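Local coordinates for hypothetical signal peptide protein (Sinorhizobium meliloti, PDB 3PJY) that is of unknown function but belongs to the DUF192 family and may act as a transcription regulator, at residues P69-F74 with G111-L116; R82-N87 with L116-G121. All blocks are in the same frame, centred on the assembly; numbering follows the deposited sequence.

Contact 1: residues P69-F74 with G111-L116; sequences PLDMLF and GTVKRL
Asp71 reaches from its strand to the first turn of helix 112-116, and its carboxylate meets Gly111, Thr112 and Val113 in succession. The strand and the helix axis come within 9.3 Å, which one acidic side chain can span. With CG beside the backbone N (chi1 -72°), the carboxylate is directed at the amide groups that open the helix. Val113 N gives the one bond across the contact that is not weak, to Asp71 OD2 at 3.0 Å, with an N-H...O angle of 167° and an approach nearly in line with the C-O bond. Gly111 N shares its hydrogen weakly between both oxygens, at 3.3 Å from Asp71 OD1 and 3.2 Å from Asp71 OD2, whereas Thr112 N, 3.2 Å from Asp71 OD2, is too poorly angled to bond. The backbone N of Asn87 also donates to OD1, so both oxygens of this buried group are engaged.

Packing is tight here as well, since Asp71 OD2 lies 3.5 Å from both CB and CG2 of Val113. Leu73 adds a lighter apolar touch, running past Val113 in the opposite sense with Leu73 CD1 3.9 Å from Val113 CG2. The solvent side is that of exposed Lys114, where a water donates to Asp71 OD2 at 2.7 Å and accepts from Lys114 N, carrying the carboxylate's reach one residue further along the helix. The negative charge probably also interacts favourably with the helix dipole. Gly111 occupies the N-cap position and has no side chain, and the arrangement is that of a helix N-terminus whose amide groups are met by a carboxylate borrowed from a neighbouring sheet strand.

Contact 2: residues R82-N87 with L116-G121; sequences RTIHEN and LGVSPG
Ile84 extends from its strand to the loop after helix 112-116, where its terminal methyl rests among Val118, Ser119 and Pro120. Followed outward, the side chain divides its work by branch. CB is the fork from which the two arms part, and neither it nor CG1 comes into close contact with the loop. The short arm, CG2, does not meet the loop either; on this flank Ile84 packs against Val113 of the helix. The long arm leaves through CG1, set beside the backbone N (chi1 -59°) and then fully extended (chi2 179°), which carries CD1 to the loop, so that this one methyl makes the side chain's contact there. CD1 sits over the face of the peptide bond joining Ser119 to Pro120, with Ser119 C and Pro120 N each 3.8 Å away. Ile84 CD1 also touches Pro120 CD at 4.0 Å and Val118 CG1 at 4.1 Å.

Val118, which is buried, also touches Leu12 and Thr14. Pro120 lies nearer the surface and meets the strand a second time, Pro120 CB resting 3.9 Å from Arg82 O, while its neighbour Gly121 pairs through its backbone with Ile81. Two backbone motifs lie close by. Gly117, with positive phi, ends the helix in a Schellman motif, and the chain then runs past the strand, at 127° to it over the touching parts; on the strand, Arg82 and Thr83 both face Phe74, forming a classic beta bulge. The arrangement is that of an outermost, bulged strand of a mixed sheet, touched by the loop that follows a Schellman-terminated helix.

In the fold
The two contacts are neighbours, their centres about 7 Å apart, and their segments alternate along the chain. Strands 70-75 and 81-88, which supply the sheet side of each, pair antiparallel: Met72 O lies 2.8 Å from His85 N, and Phe74 O 2.8 Å from Arg82 N, both probable hydrogen bonds. On the other side, helix 112-116 passes directly into the loop of contact 2, with Leu116 common to both. Contact 1 is buried and largely polar, contact 2 apolar and nearer the surface. A further tie runs between them, a salt bridge from Lys114 of contact 1 to Glu86 of contact 2. Together they place the helix and its following loop against strands 70-75 and 81-88, at the end of the sheet where 81-88 is outermost.

Contact 1: residues P69-F74 with G111-L116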
ATOM      1  N   PRO B  69      21.450  -7.405   2.568  1.00 17.83           N
ATOM      2  CA  PRO B  69      20.839  -8.599   3.124  1.00 18.87           C
ATOM      3  C   PRO B  69      19.339  -8.605   2.781  1.00 17.47           C
ATOM      4  O   PRO B  69      18.700  -7.543   2.803  1.00 17.87           O
ATOM      5  CB  PRO B  69      21.065  -8.461   4.621  1.00 22.24           C
ATOM      6  CG  PRO B  69      21.264  -7.049   4.844  1.00 24.44           C
ATOM      7  CD  PRO B  69      21.849  -6.443   3.604  1.00 22.22           C
ATOM      8  N   LEU B  70      18.818  -9.768   2.454  1.00 17.41           N
ATOM      9  CA  LEU B  70      17.427  -9.886   1.913  1.00 16.48           C
ATOM     10  C   LEU B  70      16.622 -10.944   2.646  1.00 18.03           C
ATOM     11  O   LEU B  70      17.162 -11.955   3.080  1.00 19.27           O
ATOM     12  CB  LEU B  70      17.434 -10.233   0.417  1.00 17.33           C
ATOM     13  CG  LEU B  70      18.118  -9.229  -0.494  1.00 16.73           C
ATOM     14  CD1 LEU B  70      18.142  -9.776  -1.959  1.00 17.21           C
ATOM     15  CD2 LEU B  70      17.431  -7.831  -0.429  1.00 17.71           C
ATOM     16  N   ASP B  71      15.309 -10.726   2.702  1.00 16.32           N
ATOM     17  CA  ASP B  71      14.336 -11.771   2.967  1.00 15.41           C
ATOM     18  C   ASP B  71      13.740 -12.224   1.617  1.00 14.94           C
ATOM     19  O   ASP B  71      13.485 -11.395   0.719  1.00 14.86           O
ATOM     20  CB  ASP B  71      13.166 -11.263   3.826  1.00 15.34           C
ATOM     21  CG  ASP B  71      13.508 -10.990   5.270  1.00 18.14           C
ATOM     22  OD1 ASP B  71      14.629 -11.339   5.739  1.00 19.61           O
ATOM     23  OD2 ASP B  71      12.622 -10.413   5.972  1.00 19.53           O
HETATM   24  N   MSE B  72      13.574 -13.532   1.448  1.00 15.28           N
HETATM   25  CA  MSE B  72      13.043 -14.144   0.234  1.00 15.53           C
HETATM   26  C   MSE B  72      11.717 -14.816   0.513  1.00 16.22           C
HETATM   27  O   MSE B  72      11.623 -15.631   1.452  1.00 16.86           O
HETATM   28  CB  MSE B  72      14.032 -15.167  -0.369  1.00 15.40           C
HETATM   29  CG  MSE B  72      15.296 -14.594  -0.765  1.00 18.77           C
HETATM   30 SE   MSE B  72      16.352 -16.062  -1.457  0.75 21.28          SE
HETATM   31  CE  MSE B  72      17.902 -15.005  -2.037  1.00 21.74           C
ATOM     32  N   LEU B  73      10.680 -14.495  -0.252  1.00 15.46           N
ATOM     33  CA  LEU B  73       9.372 -15.110  -0.102  1.00 13.11           C
ATOM     34  C   LEU B  73       9.067 -15.868  -1.410  1.00 14.35           C
ATOM     35  O   LEU B  73       9.101 -15.278  -2.473  1.00 14.51           O
ATOM     36  CB  LEU B  73       8.271 -14.094   0.177  1.00 14.45           C
ATOM     37  CG  LEU B  73       8.391 -13.221   1.432  1.00 16.87           C
ATOM     38  CD1 LEU B  73       9.494 -12.166   1.334  1.00 19.84           C
ATOM     39  CD2 LEU B  73       7.067 -12.494   1.649  1.00 22.62           C
ATOM     40  N   PHE B  74       8.818 -17.170  -1.293  1.00 14.91           N
ATOM     41  CA  PHE B  74       8.516 -18.069  -2.423  1.00 15.78           C
ATOM     42  C   PHE B  74       7.023 -18.197  -2.536  1.00 17.03           C
ATOM     43  O   PHE B  74       6.382 -18.601  -1.575  1.00 16.73           O
ATOM     44  CB  PHE B  74       9.178 -19.405  -2.133  1.00 17.20           C
ATOM     45  CG  PHE B  74      10.689 -19.336  -2.171  1.00 15.72           C
ATOM     46  CD1 PHE B  74      11.371 -19.508  -3.368  1.00 18.30           C
ATOM     47  CD2 PHE B  74      11.416 -19.121  -1.044  1.00 19.24           C
ATOM     48  CE1 PHE B  74      12.739 -19.455  -3.418  1.00 19.12           C
ATOM     49  CE2 PHE B  74      12.796 -19.040  -1.098  1.00 19.72           C
ATOM     50  CZ  PHE B  74      13.452 -19.199  -2.305  1.00 21.09           C
ATOM     51  N   GLY B 111      14.693  -8.482   7.364  1.00 20.00           N
ATOM     52  CA  GLY B 111      13.945  -7.962   8.503  1.00 21.02           C
ATOM     53  C   GLY B 111      12.544  -7.506   8.152  1.00 19.53           C
ATOM     54  O   GLY B 111      11.742  -7.225   9.049  1.00 20.56           O
ATOM     55  N   THR B 112      12.249  -7.406   6.848  1.00 16.82           N
ATOM     56  CA  THR B 112      10.918  -6.936   6.417  1.00 16.80           C
ATOM     57  C   THR B 112       9.790  -7.885   6.827  1.00 17.84           C
ATOM     58  O   THR B 112       8.730  -7.434   7.268  1.00 18.25           O
ATOM     59  CB  THR B 112      10.854  -6.634   4.932  1.00 17.92           C
ATOM     60  OG1 THR B 112      11.885  -5.692   4.604  1.00 17.34           O
ATOM     61  CG2 THR B 112       9.510  -5.972   4.585  1.00 16.79           C
ATOM     62  N   VAL B 113      10.041  -9.180   6.720  1.00 17.00           N
ATOM     63  CA  VAL B 113       9.023 -10.185   7.103  1.00 17.70           C
ATOM     64  C   VAL B 113       8.624 -10.014   8.531  1.00 19.98           C
ATOM     65  O   VAL B 113       7.427  -9.940   8.863  1.00 19.75           O
ATOM     66  CB  VAL B 113       9.472 -11.610   6.754  1.00 20.27           C
ATOM     67  CG1 VAL B 113       8.584 -12.705   7.428  1.00 20.43           C
ATOM     68  CG2 VAL B 113       9.495 -11.762   5.206  1.00 17.06           C
ATOM     69  N   LYS B 114       9.622  -9.864   9.381  1.00 19.20           N
ATOM     70  CA  LYS B 114       9.323  -9.576  10.805  1.00 22.48           C
ATOM     71  C   LYS B 114       8.627  -8.254  11.044  1.00 21.40           C
ATOM     72  O   LYS B 114       7.654  -8.177  11.823  1.00 21.42           O
ATOM     73  CB  LYS B 114      10.587  -9.672  11.617  1.00 27.22           C
ATOM     74  CG  LYS B 114      11.022 -11.098  11.815  1.00 36.49           C
ATOM     75  CD  LYS B 114      10.108 -11.930  12.774  1.00 51.32           C
ATOM     76  CE  LYS B 114      10.309 -13.475  12.591  1.00 49.19           C
ATOM     77  NZ  LYS B 114       9.794 -14.047  11.260  1.00 39.42           N
ATOM     78  N   ARG B 115       9.124  -7.202  10.416  1.00 21.01           N
ATOM     79  CA  ARG B 115       8.538  -5.884  10.572  1.00 19.64           C
ATOM     80  C   ARG B 115       7.065  -5.875  10.220  1.00 19.19           C
ATOM     81  O   ARG B 115       6.278  -5.197  10.916  1.00 20.47           O
ATOM     82  CB  ARG B 115       9.259  -4.832   9.717  1.00 20.55           C
ATOM     83  CG  ARG B 115       8.596  -3.420   9.720  1.00 19.74           C
ATOM     84  CD  ARG B 115       9.532  -2.434   8.996  1.00 21.83           C
ATOM     85  NE  ARG B 115       9.622  -2.596   7.523  1.00 20.23           N
ATOM     86  CZ  ARG B 115       8.784  -2.052   6.647  1.00 20.57           C
ATOM     87  NH1 ARG B 115       7.711  -1.361   7.032  1.00 24.20           N
ATOM     88  NH2 ARG B 115       9.041  -2.165   5.353  1.00 21.49           N
ATOM     89  N   LEU B 116       6.669  -6.676   9.232  1.00 19.03           N
ATOM     90  CA  LEU B 116       5.290  -6.666   8.699  1.00 20.35           C
ATOM     91  C   LEU B 116       4.399  -7.760   9.300  1.00 19.17           C
ATOM     92  O   LEU B 116       3.209  -7.792   8.997  1.00 22.66           O
ATOM     93  CB  LEU B 116       5.319  -6.720   7.182  1.00 18.34           C
ATOM     94  CG  LEU B 116       6.033  -5.567   6.456  1.00 19.97           C
ATOM     95  CD1 LEU B 116       5.901  -5.795   4.920  1.00 21.45           C
ATOM     96  CD2 LEU B 116       5.472  -4.215   6.894  1.00 23.29           C
TER
HETATM   97  O   HOH W   1      12.352 -10.719   8.634  1.00 21.23           O

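Contact 2: residues R82-N87 with L116-G121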
ATOM      1  N   ARG B  82       4.429 -19.656   0.174  1.00 19.02           N
ATOM      2  CA  ARG B  82       4.653 -21.067   0.514  1.00 18.30           C
ATOM      3  C   ARG B  82       5.747 -21.217   1.533  1.00 22.67           C
ATOM      4  O   ARG B  82       5.558 -21.946   2.519  1.00 24.08           O
ATOM      5  CB  ARG B  82       4.990 -21.894  -0.735  1.00 20.36           C
ATOM      6  CG  ARG B  82       3.908 -21.847  -1.783  1.00 23.47           C
ATOM      7  CD  ARG B  82       2.660 -22.565  -1.362  1.00 39.33           C
ATOM      8  NE  ARG B  82       2.967 -23.918  -0.920  1.00 48.22           N
ATOM      9  CZ  ARG B  82       2.144 -24.695  -0.216  1.00 62.06           C
ATOM     10  NH1 ARG B  82       0.924 -24.275   0.125  1.00 60.17           N
ATOM     11  NH2 ARG B  82       2.542 -25.916   0.130  1.00 62.68           N
ATOM     12  N   THR B  83       6.885 -20.582   1.291  1.00 20.83           N
ATOM     13  CA  THR B  83       7.985 -20.613   2.211  1.00 21.22           C
ATOM     14  C   THR B  83       8.696 -19.258   2.212  1.00 19.44           C
ATOM     15  O   THR B  83       8.589 -18.476   1.252  1.00 18.17           O
ATOM     16  CB  THR B  83       9.007 -21.711   1.892  1.00 26.56           C
ATOM     17  OG1 THR B  83       9.561 -21.489   0.627  1.00 25.57           O
ATOM     18  CG2 THR B  83       8.350 -23.095   1.859  1.00 30.00           C
ATOM     19  N   ILE B  84       9.433 -19.044   3.293  1.00 18.12           N
ATOM     20  CA  ILE B  84      10.139 -17.794   3.512  1.00 16.86           C
ATOM     21  C   ILE B  84      11.530 -18.112   3.979  1.00 18.43           C
ATOM     22  O   ILE B  84      11.698 -18.921   4.924  1.00 20.70           O
ATOM     23  CB  ILE B  84       9.451 -16.904   4.550  1.00 16.73           C
ATOM     24  CG1 ILE B  84       8.031 -16.569   4.109  1.00 18.79           C
ATOM     25  CG2 ILE B  84      10.269 -15.636   4.767  1.00 18.18           C
ATOM     26  CD1 ILE B  84       7.225 -15.677   5.102  1.00 20.31           C
ATOM     27  N   HIS B  85      12.517 -17.497   3.328  1.00 17.66           N
ATOM     28  CA  HIS B  85      13.898 -17.568   3.790  1.00 16.81           C
ATOM     29  C   HIS B  85      14.318 -16.193   4.230  1.00 17.21           C
ATOM     30  O   HIS B  85      14.632 -15.337   3.395  1.00 19.21           O
ATOM     31  CB  HIS B  85      14.830 -18.075   2.691  1.00 18.74           C
ATOM     32  CG  HIS B  85      16.228 -18.311   3.152  1.00 18.58           C
ATOM     33  ND1 HIS B  85      16.692 -19.582   3.452  1.00 26.24           N
ATOM     34  CD2 HIS B  85      17.240 -17.463   3.445  1.00 23.18           C
ATOM     35  CE1 HIS B  85      17.945 -19.496   3.873  1.00 26.07           C
ATOM     36  NE2 HIS B  85      18.296 -18.227   3.909  1.00 23.86           N
ATOM     37  N   GLU B  86      14.371 -15.983   5.545  1.00 18.66           N
ATOM     38  CA  GLU B  86      14.767 -14.699   6.084  1.00 18.64           C
ATOM     39  C   GLU B  86      16.302 -14.598   6.135  1.00 18.18           C
ATOM     40  O   GLU B  86      16.986 -15.591   6.259  1.00 20.16           O
ATOM     41  CB  GLU B  86      14.180 -14.513   7.491  1.00 20.12           C
ATOM     42  CG  GLU B  86      12.687 -14.289   7.435  1.00 23.34           C
ATOM     43  CD  GLU B  86      12.024 -14.395   8.776  1.00 29.93           C
ATOM     44  OE1 GLU B  86      11.721 -15.511   9.218  1.00 37.07           O
ATOM     45  OE2 GLU B  86      11.808 -13.350   9.380  1.00 31.21           O
ATOM     46  N   ASN B  87      16.799 -13.378   6.016  1.00 19.41           N
ATOM     47  CA  ASN B  87      18.201 -13.065   6.254  1.00 20.30           C
ATOM     48  C   ASN B  87      19.156 -13.878   5.392  1.00 20.53           C
ATOM     49  O   ASN B  87      20.136 -14.440   5.896  1.00 21.29           O
ATOM     50  CB  ASN B  87      18.551 -13.224   7.738  1.00 21.82           C
ATOM     51  CG  ASN B  87      17.686 -12.364   8.618  1.00 24.62           C
ATOM     52  OD1 ASN B  87      17.708 -11.143   8.512  1.00 27.94           O
ATOM     53  ND2 ASN B  87      16.909 -13.002   9.504  1.00 29.59           N
ATOM     54  N   LEU B 116       6.669  -6.676   9.232  1.00 19.03           N
ATOM     55  CA  LEU B 116       5.290  -6.666   8.699  1.00 20.35           C
ATOM     56  C   LEU B 116       4.399  -7.760   9.300  1.00 19.17           C
ATOM     57  O   LEU B 116       3.209  -7.792   8.997  1.00 22.66           O
ATOM     58  CB  LEU B 116       5.319  -6.720   7.182  1.00 18.34           C
ATOM     59  CG  LEU B 116       6.033  -5.567   6.456  1.00 19.97           C
ATOM     60  CD1 LEU B 116       5.901  -5.795   4.920  1.00 21.45           C
ATOM     61  CD2 LEU B 116       5.472  -4.215   6.894  1.00 23.29           C
ATOM     62  N   GLY B 117       4.975  -8.622  10.127  1.00 19.44           N
ATOM     63  CA  GLY B 117       4.224  -9.720  10.754  1.00 22.06           C
ATOM     64  C   GLY B 117       3.691 -10.723   9.745  1.00 19.57           C
ATOM     65  O   GLY B 117       2.548 -11.194   9.851  1.00 20.23           O
ATOM     66  N   VAL B 118       4.512 -11.009   8.746  1.00 17.97           N
ATOM     67  CA  VAL B 118       4.185 -11.953   7.681  1.00 18.08           C
ATOM     68  C   VAL B 118       4.657 -13.353   7.998  1.00 20.37           C
ATOM     69  O   VAL B 118       5.678 -13.539   8.635  1.00 21.41           O
ATOM     70  CB  VAL B 118       4.791 -11.417   6.364  1.00 15.87           C
ATOM     71  CG1 VAL B 118       4.660 -12.462   5.207  1.00 18.66           C
ATOM     72  CG2 VAL B 118       4.095 -10.152   5.984  1.00 17.39           C
ATOM     73  N   SER B 119       3.851 -14.353   7.603  1.00 20.06           N
ATOM     74  CA  SER B 119       4.117 -15.764   7.843  1.00 19.94           C
ATOM     75  C   SER B 119       3.817 -16.552   6.580  1.00 18.97           C
ATOM     76  O   SER B 119       3.043 -16.135   5.769  1.00 18.36           O
ATOM     77  CB  SER B 119       3.173 -16.342   8.923  1.00 23.20           C
ATOM     78  OG  SER B 119       3.068 -15.533  10.090  1.00 27.39           O
ATOM     79  N   PRO B 120       4.380 -17.753   6.433  1.00 18.53           N
ATOM     80  CA  PRO B 120       3.904 -18.640   5.396  1.00 19.37           C
ATOM     81  C   PRO B 120       2.410 -18.828   5.478  1.00 19.66           C
ATOM     82  O   PRO B 120       1.844 -18.934   6.592  1.00 20.85           O
ATOM     83  CB  PRO B 120       4.665 -19.941   5.683  1.00 20.85           C
ATOM     84  CG  PRO B 120       5.850 -19.502   6.411  1.00 22.37           C
ATOM     85  CD  PRO B 120       5.365 -18.402   7.318  1.00 22.43           C
ATOM     86  N   GLY B 121       1.765 -18.862   4.319  1.00 19.70           N
ATOM     87  CA  GLY B 121       0.344 -18.955   4.215  1.00 19.56           C
ATOM     88  C   GLY B 121      -0.334 -17.617   4.023  1.00 18.39           C
ATOM     89  O   GLY B 121      -1.502 -17.571   3.593  1.00 21.07           O
TER